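Local coordinates for protein arylesterase (Sulfolobus solfataricus, PDB 5L2P) that hydrolyses aromatic esters and aryl dialkyl phosphates such as paraoxon, with a broad substrate range that includes p-nitrophenyl esters of fatty acids, at residues Y60-R65 with F130-W135; T124-C129 with K215-D220; Y225-L228 with L232-E235. All coordinates share one frame; numbering follows the deposited sequence.

Interaction 1: Y60-R65 with F130-W135; sequences YELPIR and FNAIVW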
loop_
_atom_site.group_PDB
_atom_site.type_symbol
_atom_site.label_atom_id
_atom_site.label_comp_id
_atom_site.label_asym_id
_atom_site.label_seq_id
_atom_site.Cartn_x
_atom_site.Cartn_y
_atom_site.Cartn_z
ATOM N N TYR A 60 -6.443 41.515 -21.176
ATOM C CA TYR A 60 -7.595 40.871 -20.526
ATOM C C TYR A 60 -7.987 41.575 -19.227
ATOM O O TYR A 60 -7.181 42.270 -18.581
ATOM C CB TYR A 60 -7.264 39.394 -20.205
ATOM C CG TYR A 60 -8.450 38.517 -19.842
ATOM C CD1 TYR A 60 -9.392 38.168 -20.811
ATOM C CD2 TYR A 60 -8.604 37.995 -18.550
ATOM C CE1 TYR A 60 -10.467 37.350 -20.511
ATOM C CE2 TYR A 60 -9.691 37.185 -18.232
ATOM C CZ TYR A 60 -10.619 36.863 -19.221
ATOM O OH TYR A 60 -11.679 36.034 -18.916
ATOM N N GLU A 61 -9.243 41.389 -18.844
ATOM C CA GLU A 61 -9.771 41.907 -17.564
ATOM C C GLU A 61 -10.048 40.689 -16.714
ATOM O O GLU A 61 -10.973 39.934 -16.999
ATOM C CB GLU A 61 -11.056 42.723 -17.764
ATOM C CG GLU A 61 -10.913 43.945 -18.669
ATOM C CD GLU A 61 -12.277 44.501 -19.085
ATOM O OE1 GLU A 61 -13.180 44.459 -18.191
ATOM O OE2 GLU A 61 -12.448 44.964 -20.269
ATOM N N LEU A 62 -9.246 40.477 -15.677
ATOM C CA LEU A 62 -9.345 39.242 -14.881
ATOM C C LEU A 62 -10.330 39.398 -13.725
ATOM O O LEU A 62 -10.073 40.165 -12.808
ATOM C CB LEU A 62 -7.964 38.858 -14.352
ATOM C CG LEU A 62 -7.814 37.714 -13.356
ATOM C CD1 LEU A 62 -8.358 36.469 -13.990
ATOM C CD2 LEU A 62 -6.328 37.547 -13.023
ATOM N N PRO A 63 -11.465 38.680 -13.771
ATOM C CA PRO A 63 -12.455 38.873 -12.705
ATOM C C PRO A 63 -11.993 38.244 -11.375
ATOM O O PRO A 63 -11.425 37.170 -11.371
ATOM C CB PRO A 63 -13.723 38.165 -13.233
ATOM C CG PRO A 63 -13.439 37.846 -14.647
ATOM C CD PRO A 63 -11.943 37.759 -14.811
ATOM N N ILE A 64 -12.259 38.931 -10.273
ATOM C CA ILE A 64 -12.034 38.402 -8.953
ATOM C C ILE A 64 -13.218 38.677 -8.042
ATOM O O ILE A 64 -14.038 39.525 -8.334
ATOM C CB ILE A 64 -10.749 38.992 -8.311
ATOM C CG1 ILE A 64 -10.827 40.501 -8.235
ATOM C CG2 ILE A 64 -9.531 38.597 -9.127
ATOM C CD1 ILE A 64 -9.708 41.092 -7.378
ATOM N N ARG A 65 -13.298 37.922 -6.943
ATOM C CA ARG A 65 -14.271 38.193 -5.899
ATOM C C ARG A 65 -13.506 38.288 -4.572
ATOM O O ARG A 65 -12.746 37.402 -4.219
ATOM C CB ARG A 65 -15.315 37.095 -5.835
ATOM C CG ARG A 65 -16.511 37.456 -4.929
ATOM C CD ARG A 65 -17.572 36.344 -4.806
ATOM N NE ARG A 65 -18.147 35.889 -6.059
ATOM C CZ ARG A 65 -19.179 36.439 -6.655
ATOM N NH1 ARG A 65 -19.776 37.484 -6.109
ATOM N NH2 ARG A 65 -19.609 35.938 -7.797
ATOM N N PHE A 130 -0.785 34.151 -11.050
ATOM C CA PHE A 130 0.392 34.795 -10.464
ATOM C C PHE A 130 0.230 36.299 -10.500
ATOM O O PHE A 130 0.527 36.966 -9.507
ATOM C CB PHE A 130 1.680 34.353 -11.165
ATOM C CG PHE A 130 2.914 35.074 -10.699
ATOM C CD1 PHE A 130 3.452 34.806 -9.451
ATOM C CD2 PHE A 130 3.562 36.004 -11.529
ATOM C CE1 PHE A 130 4.621 35.438 -9.029
ATOM C CE2 PHE A 130 4.722 36.650 -11.105
ATOM C CZ PHE A 130 5.253 36.376 -9.852
ATOM N N ASN A 131 -0.239 36.838 -11.626
ATOM C CA ASN A 131 -0.557 38.290 -11.737
ATOM C C ASN A 131 -1.596 38.763 -10.733
ATOM O O ASN A 131 -1.521 39.889 -10.255
ATOM C CB ASN A 131 -0.994 38.695 -13.163
ATOM C CG ASN A 131 0.156 38.600 -14.165
ATOM O OD1 ASN A 131 1.341 38.698 -13.802
ATOM N ND2 ASN A 131 -0.185 38.365 -15.425
ATOM N N ALA A 132 -2.567 37.913 -10.412
ATOM C CA ALA A 132 -3.539 38.234 -9.349
ATOM C C ALA A 132 -2.858 38.335 -7.951
ATOM O O ALA A 132 -3.238 39.171 -7.147
ATOM C CB ALA A 132 -4.660 37.223 -9.349
ATOM N N ILE A 133 -1.852 37.510 -7.682
ATOM C CA ILE A 133 -1.080 37.605 -6.417
ATOM C C ILE A 133 -0.269 38.897 -6.372
ATOM O O ILE A 133 -0.247 39.583 -5.351
ATOM C CB ILE A 133 -0.104 36.417 -6.232
ATOM C CG1 ILE A 133 -0.853 35.101 -6.124
ATOM C CG2 ILE A 133 0.817 36.590 -5.007
ATOM C CD1 ILE A 133 0.086 33.920 -6.216
ATOM N N VAL A 134 0.395 39.210 -7.483
ATOM C CA VAL A 134 1.143 40.459 -7.597
ATOM C C VAL A 134 0.219 41.670 -7.431
ATOM O O VAL A 134 0.562 42.608 -6.738
ATOM C CB VAL A 134 1.866 40.541 -8.961
ATOM C CG1 VAL A 134 2.476 41.912 -9.209
ATOM C CG2 VAL A 134 2.910 39.451 -9.053
ATOM N N TRP A 135 -0.969 41.626 -8.038
ATOM C CA TRP A 135 -1.983 42.707 -7.861
ATOM C C TRP A 135 -2.376 42.875 -6.408
ATOM O O TRP A 135 -2.430 43.976 -5.923
ATOM C CB TRP A 135 -3.226 42.427 -8.719
ATOM C CG TRP A 135 -4.300 43.402 -8.552
ATOM C CD1 TRP A 135 -4.463 44.527 -9.266
ATOM C CD2 TRP A 135 -5.360 43.377 -7.580
ATOM N NE1 TRP A 135 -5.549 45.226 -8.804
ATOM C CE2 TRP A 135 -6.125 44.536 -7.779
ATOM C CE3 TRP A 135 -5.721 42.505 -6.560
ATOM C CZ2 TRP A 135 -7.241 44.851 -7.005
ATOM C CZ3 TRP A 135 -6.815 42.838 -5.752
ATOM C CH2 TRP A 135 -7.573 43.995 -5.994
#

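Interaction 2: T124-C129 with K215-D220; sequences TAVYDC and KMYIRD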
loop_
_atom_site.group_PDB
_atom_site.type_symbol
_atom_site.label_atom_id
_atom_site.label_comp_id
_atom_site.label_asym_id
_atom_site.label_seq_id
_atom_site.Cartn_x
_atom_site.Cartn_y
_atom_site.Cartn_z
ATOM N N THR A 124 -1.243 30.059 -19.625
ATOM C CA THR A 124 -2.079 31.236 -19.372
ATOM C C THR A 124 -2.662 31.252 -17.972
ATOM O O THR A 124 -2.499 32.226 -17.246
ATOM C CB THR A 124 -3.256 31.319 -20.383
ATOM O OG1 THR A 124 -2.767 31.298 -21.723
ATOM C CG2 THR A 124 -4.078 32.614 -20.205
ATOM N N ALA A 125 -3.305 30.155 -17.570
ATOM C CA ALA A 125 -3.850 30.016 -16.189
ATOM C C ALA A 125 -2.824 30.279 -15.090
ATOM O O ALA A 125 -3.138 30.918 -14.078
ATOM C CB ALA A 125 -4.453 28.632 -15.971
ATOM N N VAL A 126 -1.589 29.806 -15.288
ATOM C CA VAL A 126 -0.556 29.965 -14.263
ATOM C C VAL A 126 -0.191 31.429 -14.101
ATOM O O VAL A 126 -0.055 31.940 -12.977
ATOM C CB VAL A 126 0.717 29.160 -14.584
ATOM C CG1 VAL A 126 1.765 29.375 -13.490
ATOM C CG2 VAL A 126 0.368 27.680 -14.744
ATOM N N TYR A 127 -0.019 32.104 -15.228
ATOM C CA TYR A 127 0.299 33.537 -15.195
ATOM C C TYR A 127 -0.866 34.427 -14.763
ATOM O O TYR A 127 -0.622 35.458 -14.122
ATOM C CB TYR A 127 0.878 33.992 -16.524
ATOM C CG TYR A 127 2.294 33.506 -16.706
ATOM C CD1 TYR A 127 3.313 33.967 -15.866
ATOM C CD2 TYR A 127 2.619 32.575 -17.689
ATOM C CE1 TYR A 127 4.610 33.506 -15.999
ATOM C CE2 TYR A 127 3.936 32.121 -17.843
ATOM C CZ TYR A 127 4.915 32.587 -16.986
ATOM O OH TYR A 127 6.205 32.173 -17.096
ATOM N N ASP A 128 -2.100 34.031 -15.080
ATOM C CA ASP A 128 -3.263 34.774 -14.590
ATOM C C ASP A 128 -3.318 34.744 -13.074
ATOM O O ASP A 128 -3.606 35.767 -12.440
ATOM C CB ASP A 128 -4.602 34.211 -15.137
ATOM C CG ASP A 128 -4.905 34.666 -16.558
ATOM O OD1 ASP A 128 -4.114 35.418 -17.158
ATOM O OD2 ASP A 128 -5.926 34.222 -17.099
ATOM N N CYS A 129 -3.057 33.562 -12.496
ATOM C CA CYS A 129 -3.107 33.414 -11.053
ATOM C C CYS A 129 -1.954 34.164 -10.413
ATOM O O CYS A 129 -2.131 34.779 -9.362
ATOM C CB CYS A 129 -3.084 31.952 -10.663
ATOM S SG CYS A 129 -4.596 31.006 -11.035
ATOM N N LYS A 215 -4.529 17.084 -22.392
ATOM C CA LYS A 215 -4.437 17.352 -23.837
ATOM C C LYS A 215 -5.037 18.704 -24.231
ATOM O O LYS A 215 -4.544 19.364 -25.143
ATOM C CB LYS A 215 -5.163 16.278 -24.642
ATOM C CG LYS A 215 -4.428 14.962 -24.763
ATOM C CD LYS A 215 -5.272 13.977 -25.558
ATOM C CE LYS A 215 -4.607 12.603 -25.656
ATOM N NZ LYS A 215 -3.584 12.553 -26.746
ATOM N N MET A 216 -6.108 19.098 -23.550
ATOM C CA MET A 216 -6.780 20.374 -23.815
ATOM C C MET A 216 -5.993 21.558 -23.270
ATOM O O MET A 216 -5.995 22.622 -23.859
ATOM C CB MET A 216 -8.165 20.361 -23.189
ATOM C CG MET A 216 -9.041 19.276 -23.762
ATOM S SD MET A 216 -10.152 19.958 -24.992
ATOM C CE MET A 216 -11.464 20.544 -23.913
ATOM N N TYR A 217 -5.301 21.347 -22.155
ATOM C CA TYR A 217 -4.563 22.398 -21.454
ATOM C C TYR A 217 -3.186 22.630 -22.047
ATOM O O TYR A 217 -2.814 23.784 -22.273
ATOM C CB TYR A 217 -4.479 22.046 -19.975
ATOM C CG TYR A 217 -3.780 23.046 -19.097
ATOM C CD1 TYR A 217 -4.138 24.385 -19.131
ATOM C CD2 TYR A 217 -2.768 22.633 -18.192
ATOM C CE1 TYR A 217 -3.499 25.299 -18.313
ATOM C CE2 TYR A 217 -2.135 23.536 -17.386
ATOM C CZ TYR A 217 -2.498 24.865 -17.446
ATOM O OH TYR A 217 -1.870 25.786 -16.629
ATOM N N ILE A 218 -2.444 21.553 -22.330
ATOM C CA ILE A 218 -1.072 21.691 -22.860
ATOM C C ILE A 218 -1.037 21.947 -24.363
ATOM O O ILE A 218 -1.980 21.609 -25.080
ATOM C CB ILE A 218 -0.145 20.494 -22.512
ATOM C CG1 ILE A 218 -0.611 19.211 -23.205
ATOM C CG2 ILE A 218 -0.035 20.352 -20.995
ATOM C CD1 ILE A 218 0.382 18.085 -23.032
ATOM N N ARG A 219 0.049 22.565 -24.824
ATOM C CA ARG A 219 0.220 22.905 -26.240
ATOM C C ARG A 219 0.718 21.703 -27.026
ATOM O O ARG A 219 0.247 21.415 -28.109
ATOM C CB ARG A 219 1.200 24.063 -26.391
ATOM C CG ARG A 219 0.703 25.349 -25.739
ATOM C CD ARG A 219 1.793 26.384 -25.602
ATOM N NE ARG A 219 2.761 25.986 -24.583
ATOM C CZ ARG A 219 3.756 26.746 -24.171
ATOM N NH1 ARG A 219 3.921 27.941 -24.687
ATOM N NH2 ARG A 219 4.573 26.311 -23.234
ATOM N N ASP A 220 1.727 21.039 -26.482
ATOM C CA ASP A 220 2.286 19.831 -27.066
ATOM C C ASP A 220 2.999 19.017 -25.985
ATOM O O ASP A 220 3.036 19.430 -24.808
ATOM C CB ASP A 220 3.249 20.178 -28.210
ATOM C CG ASP A 220 4.391 21.082 -27.775
ATOM O OD1 ASP A 220 5.143 20.719 -26.854
ATOM O OD2 ASP A 220 4.538 22.162 -28.382
#

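Interaction 3: Y225-L228 with L232-E235; sequences YNPL and LIAE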
loop_
_atom_site.group_PDB
_atom_site.type_symbol
_atom_site.label_atom_id
_atom_site.label_comp_id
_atom_site.label_asym_id
_atom_site.label_seq_id
_atom_site.Cartn_x
_atom_site.Cartn_y
_atom_site.Cartn_z
ATOM N N TYR A 225 7.052 17.973 -19.363
ATOM C CA TYR A 225 8.178 18.055 -18.415
ATOM C C TYR A 225 8.498 19.473 -17.997
ATOM O O TYR A 225 9.522 19.737 -17.355
ATOM C CB TYR A 225 9.442 17.369 -18.964
ATOM C CG TYR A 225 9.970 17.887 -20.299
ATOM C CD1 TYR A 225 10.777 19.022 -20.377
ATOM C CD2 TYR A 225 9.705 17.194 -21.470
ATOM C CE1 TYR A 225 11.267 19.453 -21.589
ATOM C CE2 TYR A 225 10.188 17.629 -22.676
ATOM C CZ TYR A 225 10.958 18.745 -22.741
ATOM O OH TYR A 225 11.385 19.099 -24.027
ATOM N N ASN A 226 7.597 20.392 -18.313
ATOM C CA ASN A 226 7.725 21.770 -17.853
ATOM C C ASN A 226 7.369 21.817 -16.370
ATOM O O ASN A 226 6.317 21.316 -15.976
ATOM C CB ASN A 226 6.780 22.667 -18.654
ATOM C CG ASN A 226 7.133 24.152 -18.522
ATOM O OD1 ASN A 226 7.282 24.652 -17.438
ATOM N ND2 ASN A 226 7.254 24.852 -19.636
ATOM N N PRO A 227 8.243 22.401 -15.536
ATOM C CA PRO A 227 7.932 22.424 -14.101
ATOM C C PRO A 227 6.696 23.272 -13.729
ATOM O O PRO A 227 6.068 22.984 -12.725
ATOM C CB PRO A 227 9.212 22.981 -13.459
ATOM C CG PRO A 227 10.274 22.823 -14.476
ATOM C CD PRO A 227 9.594 22.917 -15.820
ATOM N N LEU A 228 6.341 24.280 -14.524
ATOM C CA LEU A 228 5.107 25.035 -14.268
ATOM C C LEU A 228 3.844 24.213 -14.551
ATOM O O LEU A 228 2.781 24.541 -14.032
ATOM C CB LEU A 228 5.043 26.327 -15.084
ATOM C CG LEU A 228 6.183 27.322 -14.827
ATOM C CD1 LEU A 228 6.047 28.569 -15.694
ATOM C CD2 LEU A 228 6.296 27.733 -13.371
ATOM N N LEU A 232 6.381 18.583 -9.799
ATOM C CA LEU A 232 7.099 17.478 -9.196
ATOM C C LEU A 232 8.448 17.217 -9.924
ATOM O O LEU A 232 9.380 16.722 -9.318
ATOM C CB LEU A 232 6.215 16.226 -9.183
ATOM C CG LEU A 232 6.652 15.128 -8.231
ATOM C CD1 LEU A 232 6.644 15.559 -6.773
ATOM C CD2 LEU A 232 5.755 13.918 -8.426
ATOM N N ILE A 233 8.523 17.572 -11.212
ATOM C CA ILE A 233 9.708 17.331 -12.006
ATOM C C ILE A 233 10.720 18.430 -11.837
ATOM O O ILE A 233 11.794 18.390 -12.430
ATOM C CB ILE A 233 9.371 17.147 -13.514
ATOM C CG1 ILE A 233 10.451 16.282 -14.171
ATOM C CG2 ILE A 233 9.208 18.466 -14.261
ATOM C CD1 ILE A 233 10.239 15.992 -15.649
ATOM N N ALA A 234 10.405 19.420 -11.023
ATOM C CA ALA A 234 11.353 20.508 -10.765
ATOM C C ALA A 234 12.643 19.978 -10.163
ATOM O O ALA A 234 12.626 19.134 -9.276
ATOM C CB ALA A 234 10.737 21.534 -9.837
ATOM N N GLU A 235 13.779 20.483 -10.627
ATOM C CA GLU A 235 15.087 20.145 -10.023
ATOM C C GLU A 235 15.169 20.566 -8.582
ATOM O O GLU A 235 15.602 19.805 -7.751
ATOM C CB GLU A 235 16.238 20.760 -10.819
ATOM C CG GLU A 235 16.389 20.143 -12.198
ATOM C CD GLU A 235 17.694 20.529 -12.897
ATOM O OE1 GLU A 235 18.714 20.791 -12.204
ATOM O OE2 GLU A 235 17.716 20.561 -14.154
#

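Interaction 1: Y60-R65 with F130-W135
The backbone N of W135, the residue whose indole touches I64, bonds to N131 O at 2.9 Å, one turn back in the helix. Across the two segments the contact is apolar and small. It has two separate points of touch. At the first, the CD1 methyl of I64 meets the six-membered part of the indole. It lies 3.7 Å from W135 CZ3, with CH2 next nearest, and approaches the ring plane obliquely. The torsions explain the reach of both partners. W135 has CG anti to its backbone N (chi1 177°), which sends the indole off the helix toward the strand. I64 continues from CG1 to CD1 in an extended shape (chi2 169°), so its terminal methyl is the group that arrives. At the second point, one branch of L62 does the touching: CD2 lies 4.0 Å from A132 CB. The same two residues hold the nearest CA pair of the segments, with L62 CA and A132 CA 8.1 Å apart. The contact thus packs helix 124-138 against one face of the sheet near its edge. L62 and I64 also touch strand 108-112, A132 reaches V112 and M79, and W135 extends to I55 on the outermost strand 49-56.

Interaction 2: T124-C129 with K215-D220
The start of helix 124-138 faces the last turn of helix 212-217 at a distance, with A125 CA and Y217 CA 9.3 Å apart, and the chain leaves helical geometry at I218. One side chain bridges the gap. In Y217 a chi1 of -178° swings the ring to the side opposite the main-chain N, and the phenol end meets two helix residues. The hydroxyl oxygen OH lies 3.5 Å from V126 CG2 and 3.9 Å from A125 CB. The ring carbon CE1 also comes to 4.2 Å from A125 CB, which meets the ring obliquely. V126 offers only its CG2 branch, and the two side chains cross at about a right angle. These touches are packing, and all three residues are buried. V126 also packs on L161, A164 and L168 of helix 157-171. Nearby, K121 NZ donates hydrogen bonds to M216 O and I218 O, which ties down the end of helix 212-217. The Y217 ring also stacks with W86, close in sequence to the H82-G83-G84 motif, which by similarity forms the oxyanion hole. The side chain of Y217 is about 11 Å from that of S156, the inferred nucleophile. The arrangement joins a core helix of the alpha/beta hydrolase fold to the helical excursion between strands 178-182 and 242-248, a region that in relatives contributes to the cap.

Interaction 3: Y225-L228 with L232-E235
The first torsions of Y225 and I233 bring the main groups together. In Y225 a chi1 of 58° puts CG between the backbone N and the carbonyl carbon and carries the ring away from the second segment, so CB is the side-chain atom that touches. In I233 a chi1 of -154° sets CG1 roughly across from the main-chain N, and the chain runs on extended to CD1. That methyl reaches Y225 CB at 3.7 Å. The other branch of I233, CG2, lies over the backbone of the first segment. It is 3.4 Å from Y225 O, and the same methyl is 4.2 Å from P227 CA. I233 therefore spans the first segment from Y225 to P227 with its two branches. A second, smaller touch lies beside it. P227 CB meets A234 CB at 4.2 Å, where the backbones come closest, with P227 CA and A234 CA 5.1 Å apart. The first segment is also shaped from within. L228 N donates to N226 OD1 at 3.1 Å, with an N-H...O angle of 151°. The donor sits a little off the carbonyl plane of the asparagine. The CB of N226 points away from the second segment. L232 pairs by its backbone with V186. In the assembly, L190 of the second subunit packs on L232 and I233, and K222 of that subunit packs on Y225. The contact brings together the two ends of a short loop, 225-235, in the connection before strand 242-248. It combines an Asx turn at N226, with proline as the middle residue, and a short 3-10 segment that ends at I233.

How the interactions relate
Interactions 1 and 2 use successive parts of helix 124-138, and their centres are 16 Å apart. They touch where L62 CD2 packs at 3.3 Å from D128 O. The first part of the helix meets Y217, and the later part packs on strand 61-68, next to the outermost strand. Interaction 3 follows interaction 2 along the chain, and their centres are 14 Å apart. L228 joins them: its CD1 is 3.9 Å from Y127 OH, and its O is 4.0 Å from V126 CG2. Interactions 1 and 3 do not touch: their centres are 24 Å apart and their nearest atoms about 8 Å. Interaction 2 is the one nearer the active site, through Y217 and S156. Interactions 1 and 3 lie away from the annotated sites.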